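Local coordinates for polyketide synthase (Synechococcus sp., PDB 4GOX), which probably transfers a sulfo group from PAPS to a polyketide intermediate, activating it during olefin biosynthesis, at residues A[239-242]-A[243-246]. Residues are numbered along the deposited sequence; the frame is centred on the assembly and turned at random.
Sequences LLNP and YSGD. With A3P (adenosine-3'-5'-diphosphate), chain B.
Ser244 places OG between its own backbone N and carbonyl carbon (chi1 69°), and this brings OG to the carbonyl oxygen of Asn241. Tyr243 takes a different first torsion: its CG stands anti to the carbonyl carbon (chi1 -60°), which carries the ring off the turn and up to the bound adenosine-3'-5'-diphosphate. Two donors from one residue grip Asn241 O. Ser244 OG donates to it at 2.9 Å, tilted slightly from the carbonyl plane. Ser244 N reaches the same Asn241 O at 3.2 Å from well above that plane. The backbone bond closes a type I beta turn running from Asn241 to Ser244, with Pro242 and Tyr243 at its two corners. This turn lies in the long loop between helix 220-231 and helix 289-297, on the adenine side of the nucleotide pocket of this sulfotransferase domain. Pro242 is buried, its ring resting on Leu39 and Val42 of helix 37-45, and its CG also touches the tyrosine ring at CD2, 4.2 Å away. At the far end of that ring Tyr243 OH accepts a hydrogen bond from the adenine amino nitrogen N6 of A3P, 2.7 Å long, with N6 close to the ring plane. The same hydroxyl is hydrogen-bonded to the carbonyl oxygen of Phe264, whose ring stacks on the tyrosine. A phenylalanine at Tyr243 would probably leave the adenine amino group and the Phe264 carbonyl without the hydroxyl they share.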
ATOM      1  N   LEU A 239      -2.027  -6.364  16.365  1.00 55.68           N
ATOM      2  CA  LEU A 239      -1.186  -6.327  15.159  1.00 52.55           C
ATOM      3  C   LEU A 239      -0.767  -7.728  14.744  1.00 54.70           C
ATOM      4  O   LEU A 239      -0.549  -7.967  13.560  1.00 52.33           O
ATOM      5  CB  LEU A 239       0.087  -5.502  15.392  1.00 52.00           C
ATOM      6  CG  LEU A 239      -0.050  -3.994  15.588  1.00 56.79           C
ATOM      7  CD1 LEU A 239       1.270  -3.410  15.969  1.00 57.32           C
ATOM      8  CD2 LEU A 239      -0.586  -3.305  14.348  1.00 54.99           C
ATOM      9  N   LEU A 240      -0.626  -8.641  15.720  1.00 51.85           N
ATOM     10  CA  LEU A 240      -0.184 -10.012  15.471  1.00 52.83           C
ATOM     11  C   LEU A 240      -1.316 -10.975  15.127  1.00 59.92           C
ATOM     12  O   LEU A 240      -1.052 -12.155  14.868  1.00 62.05           O
ATOM     13  CB  LEU A 240       0.636 -10.541  16.673  1.00 54.91           C
ATOM     14  CG  LEU A 240       1.909  -9.754  17.045  1.00 59.60           C
ATOM     15  CD1 LEU A 240       2.542 -10.315  18.287  1.00 63.31           C
ATOM     16  CD2 LEU A 240       2.933  -9.758  15.905  1.00 59.15           C
ATOM     17  N   ASN A 241      -2.570 -10.489  15.115  1.00 56.44           N
ATOM     18  CA  ASN A 241      -3.719 -11.353  14.851  1.00 58.29           C
ATOM     19  C   ASN A 241      -4.566 -10.829  13.696  1.00 59.59           C
ATOM     20  O   ASN A 241      -5.720 -10.453  13.920  1.00 60.46           O
ATOM     21  CB  ASN A 241      -4.533 -11.540  16.136  1.00 65.37           C
ATOM     22  CG  ASN A 241      -3.711 -12.095  17.275  1.00 84.83           C
ATOM     23  OD1 ASN A 241      -3.491 -13.308  17.378  1.00 83.93           O
ATOM     24  ND2 ASN A 241      -3.186 -11.207  18.119  1.00 71.26           N
ATOM     25  N   PRO A 242      -4.015 -10.812  12.451  1.00 53.16           N
ATOM     26  CA  PRO A 242      -4.763 -10.254  11.311  1.00 51.13           C
ATOM     27  C   PRO A 242      -6.037 -10.985  10.956  1.00 58.64           C
ATOM     28  O   PRO A 242      -6.925 -10.386  10.351  1.00 57.85           O
ATOM     29  CB  PRO A 242      -3.749 -10.312  10.151  1.00 50.03           C
ATOM     30  CG  PRO A 242      -2.751 -11.284  10.530  1.00 54.75           C
ATOM     31  CD  PRO A 242      -2.654 -11.225  12.026  1.00 52.78           C
ATOM     32  N   TYR A 243      -6.132 -12.274  11.332  1.00 58.24           N
ATOM     33  CA  TYR A 243      -7.311 -13.083  11.051  1.00 61.37           C
ATOM     34  C   TYR A 243      -8.423 -13.012  12.109  1.00 72.45           C
ATOM     35  O   TYR A 243      -9.420 -13.719  11.979  1.00 75.58           O
ATOM     36  CB  TYR A 243      -6.918 -14.513  10.628  1.00 62.34           C
ATOM     37  CG  TYR A 243      -6.067 -14.504   9.375  1.00 59.59           C
ATOM     38  CD1 TYR A 243      -6.610 -14.152   8.142  1.00 60.51           C
ATOM     39  CD2 TYR A 243      -4.706 -14.787   9.430  1.00 58.86           C
ATOM     40  CE1 TYR A 243      -5.824 -14.099   6.992  1.00 59.29           C
ATOM     41  CE2 TYR A 243      -3.901 -14.713   8.286  1.00 57.32           C
ATOM     42  CZ  TYR A 243      -4.471 -14.384   7.066  1.00 60.50           C
ATOM     43  OH  TYR A 243      -3.712 -14.339   5.923  1.00 59.14           O
ATOM     44  N   SER A 244      -8.294 -12.114  13.110  1.00 71.75           N
ATOM     45  CA  SER A 244      -9.316 -11.934  14.157  1.00 76.36           C
ATOM     46  C   SER A 244     -10.062 -10.585  14.046  1.00 83.65           C
ATOM     47  O   SER A 244      -9.462  -9.577  13.664  1.00 81.31           O
ATOM     48  CB  SER A 244      -8.712 -12.121  15.547  1.00 81.47           C
ATOM     49  OG  SER A 244      -7.825 -11.067  15.877  1.00 90.38           O
ATOM     50  N   GLY A 245     -11.362 -10.598  14.348  1.00 85.81           N
ATOM     51  CA  GLY A 245     -12.240  -9.427  14.293  1.00 86.89           C
ATOM     52  C   GLY A 245     -12.459  -8.867  12.896  1.00 89.92           C
ATOM     53  O   GLY A 245     -12.052  -9.489  11.907  1.00 87.48           O
ATOM     54  N   ASP A 246     -13.120  -7.687  12.802  1.00 87.63           N
ATOM     55  CA  ASP A 246     -13.401  -7.037  11.516  1.00 86.40           C
ATOM     56  C   ASP A 246     -12.274  -6.069  11.146  1.00 87.10           C
ATOM     57  O   ASP A 246     -12.102  -5.026  11.792  1.00 86.68           O
ATOM     58  CB  ASP A 246     -14.784  -6.339  11.512  1.00 91.59           C
ATOM     59  CG  ASP A 246     -15.394  -6.071  10.130  1.00102.53           C
ATOM     60  OD1 ASP A 246     -14.622  -5.769   9.175  1.00 99.42           O
ATOM     61  OD2 ASP A 246     -16.644  -6.130  10.009  1.00109.48           O
TER
HETATM   62  P1  A3P B 401       0.804 -15.551  -2.763  1.00 53.27           P
HETATM   63  O1P A3P B 401       0.860 -15.511  -4.271  1.00 51.26           O
HETATM   64  O2P A3P B 401      -0.602 -15.804  -2.259  1.00 59.43           O
HETATM   65  O3P A3P B 401       1.907 -16.325  -2.097  1.00 51.94           O
HETATM   66  P2  A3P B 401       0.063  -8.399  -1.746  1.00 41.91           P
HETATM   67  O4P A3P B 401       1.029  -7.249  -1.700  1.00 42.54           O
HETATM   68  O5P A3P B 401      -0.530  -8.725  -3.082  1.00 41.96           O
HETATM   69  O6P A3P B 401      -0.932  -8.361  -0.610  1.00 44.54           O
HETATM   70  O5' A3P B 401       0.934  -9.702  -1.409  1.00 43.47           O
HETATM   71  C5' A3P B 401       0.400 -11.020  -1.620  1.00 42.40           C
HETATM   72  C4' A3P B 401       1.306 -12.037  -0.935  1.00 42.93           C
HETATM   73  O4' A3P B 401       1.393 -11.817   0.468  1.00 43.45           O
HETATM   74  C3' A3P B 401       0.835 -13.474  -1.038  1.00 44.91           C
HETATM   75  O3' A3P B 401       1.152 -14.032  -2.309  1.00 52.41           O
HETATM   76  C2' A3P B 401       1.540 -14.149   0.119  1.00 44.90           C
HETATM   77  O2' A3P B 401       2.810 -14.688  -0.258  1.00 47.39           O
HETATM   78  C1' A3P B 401       1.757 -13.033   1.128  1.00 46.46           C
HETATM   79  N9  A3P B 401       0.842 -13.297   2.262  1.00 50.47           N
HETATM   80  C8  A3P B 401      -0.512 -13.134   2.239  1.00 51.19           C
HETATM   81  N7  A3P B 401      -1.062 -13.505   3.417  1.00 52.04           N
HETATM   82  C5  A3P B 401      -0.051 -13.918   4.204  1.00 50.74           C
HETATM   83  C6  A3P B 401       0.054 -14.478   5.565  1.00 49.96           C
HETATM   84  N6  A3P B 401      -1.065 -14.607   6.301  1.00 50.00           N
HETATM   85  N1  A3P B 401       1.285 -14.794   6.039  1.00 51.52           N
HETATM   86  C2  A3P B 401       2.410 -14.626   5.298  1.00 51.35           C
HETATM   87  N3  A3P B 401       2.385 -14.158   4.028  1.00 50.19           N
HETATM   88  C4  A3P B 401       1.207 -13.788   3.444  1.00 49.98           C